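Local coordinates for RagB/SusD domain protein (Flavobacterium johnsoniae, PDB 5J90) that binds chitin and, as a SusD homologue from a chitin utilization locus, probably helps deliver chitin fragments to an outer-membrane transporter, at residues A[30-38]-A[183-191]; A[208-216]-A[434-442]. All blocks are in the same frame, centred on the assembly; numbering follows the deposited sequence. Where two conformers were deposited one is given.

Contact 1: A[30-38]-A[183-191]; sequences KGGFAPMFN and TFESTDMTG
Phe33 turns one ring face to Phe184 and has Lys30 O of the same segment at its edge, in the ring plane; Phe37 carries Met189 CB over one face and meets Phe184 CZ at its edge; Asp188 N lies over the centre of one face of Phe184. This aromatic cluster belongs to the helical SusD fold, where it fastens short helix 33-37 to the loop between helices 154-177 and 196-213. Phe33 and Phe184 form a T-shaped (edge-to-face) pair, centroids 5.1 Å apart and planes at 70°. Phe184 CE1 stands over the centre of the Phe33 ring, brought there by a first torsion that sets CG anti to the backbone N (chi1 -165°). Leu122 of helix 113-134 touches Phe33 and Phe37, both buried, so large flat hydrocarbon rings suit these places.

Thr187 is divided by its branches. Its CG2 methyl packs against Phe33 CB at 3.6 Å, while OG1 lies 3.6 Å from Lys30 CD. The extended Lys30 chain crosses Thr187 at about a right angle, its methylenes passing OG1, which suits a long aliphatic chain at a partly exposed margin. On Phe37, Met189 makes a CH-pi contact, with CB 4.0 Å from the ring centroid and 20° off its normal. The sulfur lies obliquely beside the ring, a Met-aromatic contact less certain because Met189 has two conformers. Thr190 CG2 comes within 3.6 Å of Phe37 CE1. The hydroxyl of this threonine faces its own loop: Thr190 OG1 donates to Asp188 OD1 at 2.8 Å, and that same OD1 lies 3.8 Å from Phe37 CZ.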
ATOM      1  N   LYS A  30     -14.603  36.432 -13.047  1.00 20.60           N
ATOM      2  CA  LYS A  30     -13.389  36.298 -13.843  1.00 18.55           C
ATOM      3  C   LYS A  30     -12.102  36.529 -13.057  1.00 17.98           C
ATOM      4  O   LYS A  30     -11.076  35.933 -13.365  1.00 15.92           O
ATOM      5  CB  LYS A  30     -13.443  37.237 -15.055  1.00 21.07           C
ATOM      6  CG  LYS A  30     -14.537  36.886 -16.057  1.00 28.06           C
ATOM      7  CD  LYS A  30     -14.624  37.928 -17.165  1.00 31.24           C
ATOM      8  CE  LYS A  30     -15.777  37.636 -18.108  1.00 35.17           C
ATOM      9  NZ  LYS A  30     -15.904  38.688 -19.156  1.00 44.26           N
ATOM     10  N   GLY A  31     -12.155  37.388 -12.042  1.00 18.05           N
ATOM     11  CA  GLY A  31     -10.976  37.747 -11.272  1.00 16.03           C
ATOM     12  C   GLY A  31     -10.361  36.597 -10.492  1.00 16.12           C
ATOM     13  O   GLY A  31      -9.197  36.651 -10.087  1.00 17.21           O
ATOM     14  N   GLY A  32     -11.142  35.544 -10.284  1.00 16.27           N
ATOM     15  CA  GLY A  32     -10.672  34.399  -9.524  1.00 15.88           C
ATOM     16  C   GLY A  32      -9.696  33.522 -10.290  1.00 13.19           C
ATOM     17  O   GLY A  32      -8.954  32.733  -9.690  1.00 13.06           O
ATOM     18  N   PHE A  33      -9.685  33.646 -11.615  1.00 12.53           N
ATOM     19  CA  PHE A  33      -8.837  32.783 -12.426  1.00 11.72           C
ATOM     20  C   PHE A  33      -7.348  33.101 -12.346  1.00 12.52           C
ATOM     21  O   PHE A  33      -6.516  32.190 -12.320  1.00 12.69           O
ATOM     22  CB  PHE A  33      -9.330  32.746 -13.875  1.00 11.61           C
ATOM     23  CG  PHE A  33     -10.569  31.923 -14.054  1.00 12.23           C
ATOM     24  CD1 PHE A  33     -11.824  32.497 -13.933  1.00 14.12           C
ATOM     25  CD2 PHE A  33     -10.478  30.566 -14.325  1.00 12.64           C
ATOM     26  CE1 PHE A  33     -12.966  31.733 -14.087  1.00 13.84           C
ATOM     27  CE2 PHE A  33     -11.616  29.795 -14.484  1.00 13.20           C
ATOM     28  CZ  PHE A  33     -12.866  30.379 -14.365  1.00 13.40           C
ATOM     29  N   ALA A  34      -6.995  34.385 -12.280  1.00 12.62           N
ATOM     30  CA  ALA A  34      -5.586  34.765 -12.288  1.00 12.67           C
ATOM     31  C   ALA A  34      -4.766  34.116 -11.170  1.00 12.30           C
ATOM     32  O   ALA A  34      -3.683  33.595 -11.430  1.00 12.04           O
ATOM     33  CB  ALA A  34      -5.432  36.292 -12.280  1.00 13.82           C
ATOM     34  N   PRO A  35      -5.267  34.151  -9.922  1.00 12.58           N
ATOM     35  CA  PRO A  35      -4.486  33.505  -8.856  1.00 12.50           C
ATOM     36  C   PRO A  35      -4.388  31.983  -9.026  1.00 12.06           C
ATOM     37  O   PRO A  35      -3.421  31.401  -8.541  1.00 12.71           O
ATOM     38  CB  PRO A  35      -5.258  33.841  -7.574  1.00 13.48           C
ATOM     39  CG  PRO A  35      -6.249  34.889  -7.937  1.00 21.77           C
ATOM     40  CD  PRO A  35      -6.436  34.896  -9.419  1.00 13.36           C
ATOM     41  N   MET A  36      -5.360  31.354  -9.680  1.00 11.56           N
ATOM     42  CA  MET A  36      -5.225  29.924  -9.993  1.00 11.03           C
ATOM     43  C   MET A  36      -4.089  29.712 -10.994  1.00 11.62           C
ATOM     44  O   MET A  36      -3.174  28.921 -10.754  1.00 11.42           O
ATOM     45  CB  MET A  36      -6.536  29.338 -10.524  1.00 10.65           C
ATOM     46  CG  MET A  36      -7.696  29.510  -9.568  1.00 11.91           C
ATOM     47  SD  MET A  36      -9.200  28.643 -10.092  1.00 12.29           S
ATOM     48  CE  MET A  36      -8.739  26.940  -9.713  1.00 12.56           C
ATOM     49  N   PHE A  37      -4.129  30.446 -12.106  1.00 10.55           N
ATOM     50  CA  PHE A  37      -3.101  30.347 -13.138  1.00 10.57           C
ATOM     51  C   PHE A  37      -1.706  30.628 -12.603  1.00  9.96           C
ATOM     52  O   PHE A  37      -0.730  30.012 -13.035  1.00 11.22           O
ATOM     53  CB  PHE A  37      -3.381  31.354 -14.263  1.00  9.88           C
ATOM     54  CG  PHE A  37      -4.486  30.945 -15.205  1.00 11.69           C
ATOM     55  CD1 PHE A  37      -4.457  29.720 -15.861  1.00 11.33           C
ATOM     56  CD2 PHE A  37      -5.554  31.803 -15.449  1.00 11.71           C
ATOM     57  CE1 PHE A  37      -5.470  29.367 -16.740  1.00 12.32           C
ATOM     58  CE2 PHE A  37      -6.566  31.453 -16.325  1.00 12.20           C
ATOM     59  CZ  PHE A  37      -6.526  30.231 -16.971  1.00 11.35           C
ATOM     60  N   ASN A  38      -1.616  31.574 -11.670  1.00  9.81           N
ATOM     61  CA  ASN A  38      -0.325  32.055 -11.193  1.00  8.98           C
ATOM     62  C   ASN A  38       0.253  31.265 -10.026  1.00  9.63           C
ATOM     63  O   ASN A  38       1.355  31.558  -9.565  1.00 10.76           O
ATOM     64  CB  ASN A  38      -0.410  33.538 -10.807  1.00 10.97           C
ATOM     65  CG  ASN A  38      -0.481  34.447 -12.011  1.00 13.38           C
ATOM     66  OD1 ASN A  38       0.043  34.123 -13.080  1.00 17.10           O
ATOM     67  ND2 ASN A  38      -1.142  35.586 -11.852  1.00 15.74           N
ATOM     68  N   THR A 183     -16.503  32.844 -24.084  1.00 18.97           N
ATOM     69  CA  THR A 183     -16.461  34.083 -23.325  1.00 22.05           C
ATOM     70  C   THR A 183     -15.263  34.082 -22.375  1.00 18.75           C
ATOM     71  O   THR A 183     -15.272  34.775 -21.356  1.00 22.88           O
ATOM     72  CB  THR A 183     -17.764  34.305 -22.530  1.00 21.55           C
ATOM     73  OG1 THR A 183     -18.094  33.126 -21.786  1.00 26.48           O
ATOM     74  CG2 THR A 183     -18.912  34.622 -23.482  1.00 29.67           C
ATOM     75  N   PHE A 184     -14.224  33.327 -22.730  1.00 17.29           N
ATOM     76  CA  PHE A 184     -13.086  33.110 -21.829  1.00 16.73           C
ATOM     77  C   PHE A 184     -11.746  33.657 -22.333  1.00 14.29           C
ATOM     78  O   PHE A 184     -10.771  33.672 -21.591  1.00 15.05           O
ATOM     79  CB  PHE A 184     -12.960  31.608 -21.514  1.00 16.01           C
ATOM     80  CG  PHE A 184     -12.064  31.284 -20.335  1.00 14.60           C
ATOM     81  CD1 PHE A 184     -12.350  31.762 -19.066  1.00 14.56           C
ATOM     82  CD2 PHE A 184     -10.952  30.469 -20.502  1.00 13.32           C
ATOM     83  CE1 PHE A 184     -11.533  31.440 -17.978  1.00 14.64           C
ATOM     84  CE2 PHE A 184     -10.138  30.142 -19.421  1.00 14.49           C
ATOM     85  CZ  PHE A 184     -10.422  30.638 -18.165  1.00 13.49           C
ATOM     86  N   GLU A 185     -11.680  34.121 -23.580  1.00 15.93           N
ATOM     87  CA  GLU A 185     -10.375  34.505 -24.123  1.00 15.41           C
ATOM     88  C   GLU A 185      -9.641  35.571 -23.297  1.00 16.50           C
ATOM     89  O   GLU A 185      -8.449  35.433 -23.025  1.00 17.75           O
ATOM     90  CB  GLU A 185     -10.453  34.941 -25.597  1.00 19.75           C
ATOM     91  CG  GLU A 185      -9.079  35.303 -26.144  1.00 18.64           C
ATOM     92  CD  GLU A 185      -9.044  35.525 -27.644  1.00 23.12           C
ATOM     93  OE1 GLU A 185     -10.107  35.479 -28.296  1.00 25.26           O
ATOM     94  OE2 GLU A 185      -7.930  35.744 -28.164  1.00 24.02           O
ATOM     95  N   SER A 186     -10.352  36.616 -22.885  1.00 19.33           N
ATOM     96  CA  SER A 186      -9.715  37.705 -22.143  1.00 18.42           C
ATOM     97  C   SER A 186      -9.241  37.288 -20.749  1.00 18.15           C
ATOM     98  O   SER A 186      -8.397  37.953 -20.148  1.00 21.63           O
ATOM     99  CB  SER A 186     -10.638  38.926 -22.053  1.00 19.99           C
ATOM    100  OG  SER A 186     -11.817  38.640 -21.326  1.00 23.61           O
ATOM    101  N   THR A 187      -9.778  36.180 -20.248  1.00 15.70           N
ATOM    102  CA  THR A 187      -9.423  35.687 -18.917  1.00 15.24           C
ATOM    103  C   THR A 187      -8.355  34.588 -18.979  1.00 14.53           C
ATOM    104  O   THR A 187      -7.575  34.411 -18.039  1.00 15.73           O
ATOM    105  CB  THR A 187     -10.666  35.153 -18.190  1.00 15.02           C
ATOM    106  OG1 THR A 187     -11.666  36.180 -18.121  1.00 18.21           O
ATOM    107  CG2 THR A 187     -10.326  34.699 -16.784  1.00 16.52           C
ATOM    108  N   ASP A 188      -8.331  33.854 -20.087  1.00 13.16           N
ATOM    109  CA  ASP A 188      -7.415  32.728 -20.258  1.00 13.91           C
ATOM    110  C   ASP A 188      -5.959  33.212 -20.246  1.00 14.68           C
ATOM    111  O   ASP A 188      -5.639  34.262 -20.807  1.00 18.65           O
ATOM    112  CB  ASP A 188      -7.743  32.026 -21.576  1.00 12.30           C
ATOM    113  CG  ASP A 188      -7.240  30.593 -21.636  1.00 13.35           C
ATOM    114  OD1 ASP A 188      -6.431  30.195 -20.770  1.00 12.00           O
ATOM    115  OD2 ASP A 188      -7.656  29.878 -22.578  1.00 12.18           O
ATOM    116  N   MET A 189      -5.088  32.456 -19.582  1.00 13.14           N
ATOM    117  CA  MET A 189      -3.672  32.787 -19.510  0.55 14.17           C
ATOM    118  C   MET A 189      -2.819  31.599 -19.943  1.00 12.46           C
ATOM    119  O   MET A 189      -1.753  31.353 -19.387  1.00 13.78           O
ATOM    120  CB  MET A 189      -3.310  33.215 -18.087  0.55 13.68           C
ATOM    121  CG  MET A 189      -4.164  34.362 -17.571  0.55 15.05           C
ATOM    122  SD  MET A 189      -3.748  34.823 -15.888  0.55 15.05           S
ATOM    123  CE  MET A 189      -2.018  35.256 -16.083  0.55 13.54           C
ATOM    124  N   THR A 190      -3.300  30.867 -20.937  1.00 13.95           N
ATOM    125  CA  THR A 190      -2.604  29.678 -21.419  1.00 13.23           C
ATOM    126  C   THR A 190      -2.342  29.811 -22.903  1.00 13.03           C
ATOM    127  O   THR A 190      -2.461  30.901 -23.471  1.00 15.87           O
ATOM    128  CB  THR A 190      -3.447  28.410 -21.195  1.00 11.30           C
ATOM    129  OG1 THR A 190      -4.630  28.462 -22.006  1.00 11.51           O
ATOM    130  CG2 THR A 190      -3.847  28.271 -19.722  1.00 12.87           C
ATOM    131  N   GLY A 191      -1.983  28.707 -23.542  1.00 11.22           N
ATOM    132  CA  GLY A 191      -1.871  28.700 -24.988  1.00 13.10           C
ATOM    133  C   GLY A 191      -3.198  28.579 -25.722  1.00 13.54           C
ATOM    134  O   GLY A 191      -3.220  28.591 -26.952  1.00 15.53           O
TER

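Contact 2: A[208-216]-A[434-442]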
ATOM      1  N   LEU A 208      -6.245  11.077 -18.325  1.00  7.86           N
ATOM      2  CA  LEU A 208      -5.352   9.977 -18.662  1.00  7.89           C
ATOM      3  C   LEU A 208      -4.156   9.893 -17.712  1.00  7.21           C
ATOM      4  O   LEU A 208      -3.778   8.794 -17.279  1.00  7.77           O
ATOM      5  CB  LEU A 208      -4.901  10.089 -20.130  1.00  8.12           C
ATOM      6  CG  LEU A 208      -3.973   8.992 -20.667  1.00  7.83           C
ATOM      7  CD1 LEU A 208      -4.626   7.607 -20.570  1.00  9.35           C
ATOM      8  CD2 LEU A 208      -3.577   9.301 -22.109  1.00  9.09           C
ATOM      9  N   ARG A 209      -3.574  11.041 -17.365  1.00  6.59           N
ATOM     10  CA  ARG A 209      -2.507  11.076 -16.371  1.00  7.64           C
ATOM     11  C   ARG A 209      -2.971  10.486 -15.036  1.00  7.30           C
ATOM     12  O   ARG A 209      -2.283   9.648 -14.446  1.00  7.17           O
ATOM     13  CB  ARG A 209      -2.016  12.517 -16.168  1.00  7.70           C
ATOM     14  CG  ARG A 209      -1.050  12.650 -14.992  1.00  8.09           C
ATOM     15  CD  ARG A 209      -0.761  14.102 -14.629  1.00  8.50           C
ATOM     16  NE  ARG A 209       0.176  14.725 -15.568  1.00  8.29           N
ATOM     17  CZ  ARG A 209       0.600  15.976 -15.451  1.00  8.21           C
ATOM     18  NH1 ARG A 209       0.161  16.731 -14.451  1.00  9.39           N
ATOM     19  NH2 ARG A 209       1.455  16.477 -16.337  1.00  8.49           N
ATOM     20  N   LEU A 210      -4.125  10.934 -14.561  1.00  7.23           N
ATOM     21  CA  LEU A 210      -4.629  10.476 -13.262  1.00  7.39           C
ATOM     22  C   LEU A 210      -4.993   8.990 -13.296  1.00  6.86           C
ATOM     23  O   LEU A 210      -4.796   8.262 -12.310  1.00  7.56           O
ATOM     24  CB  LEU A 210      -5.820  11.324 -12.804  1.00  8.07           C
ATOM     25  CG  LEU A 210      -5.512  12.803 -12.577  1.00 10.11           C
ATOM     26  CD1 LEU A 210      -6.777  13.548 -12.168  1.00 13.20           C
ATOM     27  CD2 LEU A 210      -4.398  13.008 -11.565  1.00 12.30           C
ATOM     28  N   ALA A 211      -5.495   8.534 -14.441  1.00  7.35           N
ATOM     29  CA  ALA A 211      -5.815   7.125 -14.618  1.00  7.88           C
ATOM     30  C   ALA A 211      -4.563   6.248 -14.523  1.00  7.38           C
ATOM     31  O   ALA A 211      -4.547   5.246 -13.806  1.00  7.63           O
ATOM     32  CB  ALA A 211      -6.531   6.919 -15.944  1.00  7.74           C
ATOM     33  N   MET A 212      -3.491   6.627 -15.214  1.00  7.28           N
ATOM     34  CA  MET A 212      -2.287   5.814 -15.168  1.00  6.10           C
ATOM     35  C   MET A 212      -1.677   5.835 -13.770  1.00  7.90           C
ATOM     36  O   MET A 212      -1.106   4.837 -13.325  1.00  8.21           O
ATOM     37  CB  MET A 212      -1.267   6.261 -16.224  1.00  8.99           C
ATOM     38  CG  MET A 212      -0.302   5.152 -16.634  1.00  8.55           C
ATOM     39  SD  MET A 212      -1.121   3.765 -17.478  1.00 10.70           S
ATOM     40  CE  MET A 212      -1.642   4.579 -18.989  1.00 12.81           C
ATOM     41  N   ARG A 213      -1.808   6.961 -13.069  1.00  7.94           N
ATOM     42  CA  ARG A 213      -1.294   7.050 -11.704  1.00  6.45           C
ATOM     43  C   ARG A 213      -1.803   5.925 -10.816  1.00  6.54           C
ATOM     44  O   ARG A 213      -1.066   5.440  -9.954  1.00  8.04           O
ATOM     45  CB  ARG A 213      -1.673   8.390 -11.060  1.00  8.05           C
ATOM     46  CG  ARG A 213      -1.021   8.610  -9.694  1.00  7.60           C
ATOM     47  CD  ARG A 213       0.350   9.285  -9.831  1.00  9.52           C
ATOM     48  NE  ARG A 213       0.182  10.718 -10.084  1.00  7.96           N
ATOM     49  CZ  ARG A 213       0.681  11.383 -11.121  1.00  7.88           C
ATOM     50  NH1 ARG A 213       0.429  12.680 -11.239  1.00  9.12           N
ATOM     51  NH2 ARG A 213       1.433  10.781 -12.045  1.00  9.40           N
ATOM     52  N   ILE A 214      -3.062   5.540 -11.012  1.00  6.82           N
ATOM     53  CA  ILE A 214      -3.700   4.596 -10.094  1.00  7.18           C
ATOM     54  C   ILE A 214      -3.691   3.154 -10.606  1.00  7.53           C
ATOM     55  O   ILE A 214      -4.377   2.296 -10.050  1.00  9.01           O
ATOM     56  CB  ILE A 214      -5.137   5.043  -9.719  1.00  7.64           C
ATOM     57  CG1 ILE A 214      -6.087   4.976 -10.921  1.00  9.03           C
ATOM     58  CG2 ILE A 214      -5.102   6.451  -9.125  1.00  8.76           C
ATOM     59  CD1 ILE A 214      -7.554   5.148 -10.544  1.00  9.95           C
ATOM     60  N   VAL A 215      -2.885   2.867 -11.625  1.00  7.31           N
ATOM     61  CA  VAL A 215      -2.936   1.529 -12.228  1.00  8.39           C
ATOM     62  C   VAL A 215      -2.503   0.390 -11.291  1.00  8.99           C
ATOM     63  O   VAL A 215      -2.957  -0.748 -11.462  1.00  9.18           O
ATOM     64  CB  VAL A 215      -2.157   1.488 -13.568  1.00  8.82           C
ATOM     65  CG1 VAL A 215      -0.653   1.533 -13.339  1.00 10.35           C
ATOM     66  CG2 VAL A 215      -2.545   0.246 -14.371  1.00 10.86           C
ATOM     67  N   LYS A 216      -1.639   0.668 -10.316  1.00  8.86           N
ATOM     68  CA  LYS A 216      -1.224  -0.381  -9.374  1.00  9.64           C
ATOM     69  C   LYS A 216      -2.247  -0.610  -8.272  1.00 10.66           C
ATOM     70  O   LYS A 216      -2.411  -1.738  -7.808  1.00 12.60           O
ATOM     71  CB  LYS A 216       0.170  -0.104  -8.770  1.00 10.57           C
ATOM     72  CG  LYS A 216       1.259   0.081  -9.821  1.00 11.62           C
ATOM     73  CD  LYS A 216       2.678  -0.276  -9.358  1.00 17.86           C
ATOM     74  CE  LYS A 216       3.118   0.539  -8.182  1.00 17.32           C
ATOM     75  NZ  LYS A 216       4.584   0.302  -7.914  1.00 11.98           N
ATOM     76  N   GLU A 434       5.529  16.018 -11.650  1.00  8.45           N
ATOM     77  CA  GLU A 434       5.026  14.865 -12.376  1.00  8.17           C
ATOM     78  C   GLU A 434       6.094  13.776 -12.467  1.00  7.98           C
ATOM     79  O   GLU A 434       5.793  12.597 -12.340  1.00  8.79           O
ATOM     80  CB  GLU A 434       4.545  15.278 -13.762  1.00  8.02           C
ATOM     81  CG  GLU A 434       3.887  14.141 -14.550  1.00  9.46           C
ATOM     82  CD  GLU A 434       2.729  13.480 -13.819  1.00  9.11           C
ATOM     83  OE1 GLU A 434       2.110  14.106 -12.932  1.00  9.80           O
ATOM     84  OE2 GLU A 434       2.417  12.316 -14.145  1.00 10.16           O
ATOM     85  N   ALA A 435       7.348  14.168 -12.681  1.00  7.80           N
ATOM     86  CA  ALA A 435       8.434  13.193 -12.760  1.00  8.26           C
ATOM     87  C   ALA A 435       8.609  12.429 -11.451  1.00  8.28           C
ATOM     88  O   ALA A 435       8.857  11.220 -11.465  1.00  7.91           O
ATOM     89  CB  ALA A 435       9.752  13.882 -13.165  1.00  8.76           C
ATOM     90  N   TRP A 436       8.491  13.134 -10.324  1.00  7.36           N
ATOM     91  CA  TRP A 436       8.564  12.500  -8.997  1.00  7.07           C
ATOM     92  C   TRP A 436       7.410  11.516  -8.792  1.00  7.92           C
ATOM     93  O   TRP A 436       7.611  10.406  -8.282  1.00  8.55           O
ATOM     94  CB  TRP A 436       8.580  13.574  -7.893  1.00  7.65           C
ATOM     95  CG  TRP A 436       8.569  13.065  -6.471  1.00  7.64           C
ATOM     96  CD1 TRP A 436       9.364  12.088  -5.932  1.00  9.02           C
ATOM     97  CD2 TRP A 436       7.739  13.541  -5.407  1.00  6.79           C
ATOM     98  NE1 TRP A 436       9.062  11.917  -4.595  1.00  8.40           N
ATOM     99  CE2 TRP A 436       8.073  12.803  -4.250  1.00  7.11           C
ATOM    100  CE3 TRP A 436       6.746  14.528  -5.320  1.00  8.14           C
ATOM    101  CZ2 TRP A 436       7.431  13.009  -3.024  1.00  8.77           C
ATOM    102  CZ3 TRP A 436       6.116  14.740  -4.101  1.00  8.51           C
ATOM    103  CH2 TRP A 436       6.465  13.984  -2.970  1.00  8.74           C
ATOM    104  N   SER A 437       6.205  11.903  -9.192  1.00  8.03           N
ATOM    105  CA  SER A 437       5.073  10.981  -9.084  1.00  8.67           C
ATOM    106  C   SER A 437       5.258   9.737  -9.962  1.00  8.60           C
ATOM    107  O   SER A 437       5.033   8.613  -9.512  1.00  8.31           O
ATOM    108  CB  SER A 437       3.769  11.708  -9.403  1.00  8.22           C
ATOM    109  OG  SER A 437       3.543  12.705  -8.422  1.00  8.03           O
ATOM    110  N   ASP A 438       5.684   9.931 -11.209  1.00  7.76           N
ATOM    111  CA  ASP A 438       5.931   8.801 -12.105  1.00  8.29           C
ATOM    112  C   ASP A 438       7.059   7.905 -11.593  1.00  8.24           C
ATOM    113  O   ASP A 438       6.995   6.675 -11.733  1.00  8.93           O
ATOM    114  CB  ASP A 438       6.269   9.329 -13.499  1.00  9.63           C
ATOM    115  CG  ASP A 438       5.397   8.750 -14.595  1.00 11.29           C
ATOM    116  OD1 ASP A 438       4.344   8.123 -14.332  1.00 10.99           O
ATOM    117  OD2 ASP A 438       5.793   8.936 -15.761  1.00 12.86           O
ATOM    118  N   TYR A 439       8.087   8.497 -10.985  1.00  7.60           N
ATOM    119  CA  TYR A 439       9.193   7.726 -10.435  1.00  7.91           C
ATOM    120  C   TYR A 439       8.714   6.890  -9.256  1.00  8.02           C
ATOM    121  O   TYR A 439       9.081   5.722  -9.110  1.00  8.69           O
ATOM    122  CB  TYR A 439      10.356   8.625  -9.991  1.00  8.75           C
ATOM    123  CG  TYR A 439      11.419   7.832  -9.270  1.00  8.49           C
ATOM    124  CD1 TYR A 439      12.382   7.118  -9.972  1.00  8.47           C
ATOM    125  CD2 TYR A 439      11.433   7.759  -7.877  1.00 10.06           C
ATOM    126  CE1 TYR A 439      13.343   6.369  -9.309  1.00  9.93           C
ATOM    127  CE2 TYR A 439      12.387   7.014  -7.208  1.00 12.29           C
ATOM    128  CZ  TYR A 439      13.339   6.322  -7.929  1.00 11.36           C
ATOM    129  OH  TYR A 439      14.300   5.586  -7.262  1.00 13.94           O
ATOM    130  N   ARG A 440       7.906   7.489  -8.390  1.00  7.38           N
ATOM    131  CA  ARG A 440       7.367   6.719  -7.273  1.00  7.44           C
ATOM    132  C   ARG A 440       6.548   5.530  -7.784  1.00  7.30           C
ATOM    133  O   ARG A 440       6.709   4.400  -7.307  1.00  8.36           O
ATOM    134  CB  ARG A 440       6.545   7.621  -6.342  1.00  7.64           C
ATOM    135  CG  ARG A 440       7.403   8.537  -5.464  1.00  7.35           C
ATOM    136  CD  ARG A 440       6.557   9.466  -4.594  1.00  7.52           C
ATOM    137  NE  ARG A 440       5.909  10.514  -5.388  1.00  7.02           N
ATOM    138  CZ  ARG A 440       4.866  11.219  -4.963  1.00  6.64           C
ATOM    139  NH1 ARG A 440       4.336  10.972  -3.769  1.00  8.30           N
ATOM    140  NH2 ARG A 440       4.330  12.152  -5.739  1.00  7.49           N
ATOM    141  N   ARG A 441       5.677   5.771  -8.756  1.00  6.81           N
ATOM    142  CA  ARG A 441       4.838   4.694  -9.264  1.00  7.22           C
ATOM    143  C   ARG A 441       5.621   3.590  -9.973  1.00  7.87           C
ATOM    144  O   ARG A 441       5.381   2.415  -9.717  1.00  8.37           O
ATOM    145  CB  ARG A 441       3.761   5.233 -10.194  1.00  7.11           C
ATOM    146  CG  ARG A 441       2.872   4.128 -10.767  1.00  8.83           C
ATOM    147  CD  ARG A 441       1.765   4.694 -11.617  1.00  8.19           C
ATOM    148  NE  ARG A 441       2.265   5.370 -12.813  1.00  8.62           N
ATOM    149  CZ  ARG A 441       2.475   4.777 -13.988  1.00  9.06           C
ATOM    150  NH1 ARG A 441       2.257   3.475 -14.144  1.00  8.05           N
ATOM    151  NH2 ARG A 441       2.913   5.493 -15.013  1.00  8.96           N
ATOM    152  N   THR A 442       6.549   3.961 -10.854  1.00  8.31           N
ATOM    153  CA  THR A 442       7.164   2.993 -11.762  1.00  8.48           C
ATOM    154  C   THR A 442       8.572   2.571 -11.384  1.00  8.62           C
ATOM    155  O   THR A 442       9.040   1.521 -11.823  1.00  9.90           O
ATOM    156  CB  THR A 442       7.239   3.529 -13.211  1.00  8.37           C
ATOM    157  OG1 THR A 442       8.178   4.623 -13.281  1.00  8.33           O
ATOM    158  CG2 THR A 442       5.876   3.981 -13.707  1.00 10.27           C
TER
HETATM  159  O   HOH W   1       2.090   8.174 -12.954  1.00  9.35           O
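A salt-bridge network of Arg209, Arg213 and Glu434, both arginines buried, holds the end of helix 196-213 to helix 432-442. Arg213 grips the carboxylate end-on with two nitrogens: NH1 bonds the syn lone pair of Glu434 OE1 at 2.8 Å, and NH2 bonds Glu434 OE2 at 2.8 Å and nearly straight (177°). Arg209 meets the same carboxylate differently. Its guanidinium stacks on it, the two planes 11° apart, and Glu434 OE1 sits over one face, 3.3 Å from Arg209 NE, a pairing of charges with no N-H aimed at the oxygen. Arg209 NH2 pairs instead with Glu334, and Arg213 NH1 has a second partner in Asp132. Replacing Glu434 by an alanine removes the carboxylate both arginines share, and the Arg213 guanidinium is likely to lose its two-nitrogen grip, though Asp132 and a water would remain.

In this helical SusD fold, of the TPR clan, the two helix segments run roughly parallel, 29° apart with axes 11.3 Å from each other at closest, wide enough for long side chains to lie between them. Ser437 is small enough to let its CB rest over the centre of the Arg213 guanidinium, 3.5 Å above it. Water 1 accepts from Arg213 NH2 and Arg441 NE and donates to Asp438 OD1, which also takes a salt bridge from Arg441 NH2; Asp438 OD2 pairs with Lys424. The Arg441 guanidinium is sandwiched between Thr442 CG2 and Met212 O, and its NH1 pairs with Glu341. Near the helix end, Lys216 NZ donates to Arg441 O at 2.9 Å, in the carbonyl plane, and also to Ala505 O.

In the fold
Contact 1 and contact 2 follow one another along the chain, the first closing before the second opens, and their centres lie about 28 Å apart, with nearest atoms about 13 Å from each other. Helix 196-213 links them: it follows the loop of contact 1 and its last turns enter contact 2. Helix 113-134 also spans both, offering Leu122 to the aromatic cluster and Asp132 to the salt-bridge network. Contact 1 sits farther out, its centre about 21 Å from that of the chain, against about 10 Å for contact 2. One helical scaffold is thus tied by apolar packing between an N-terminal helix and a mid-chain loop, and by charges deeper in.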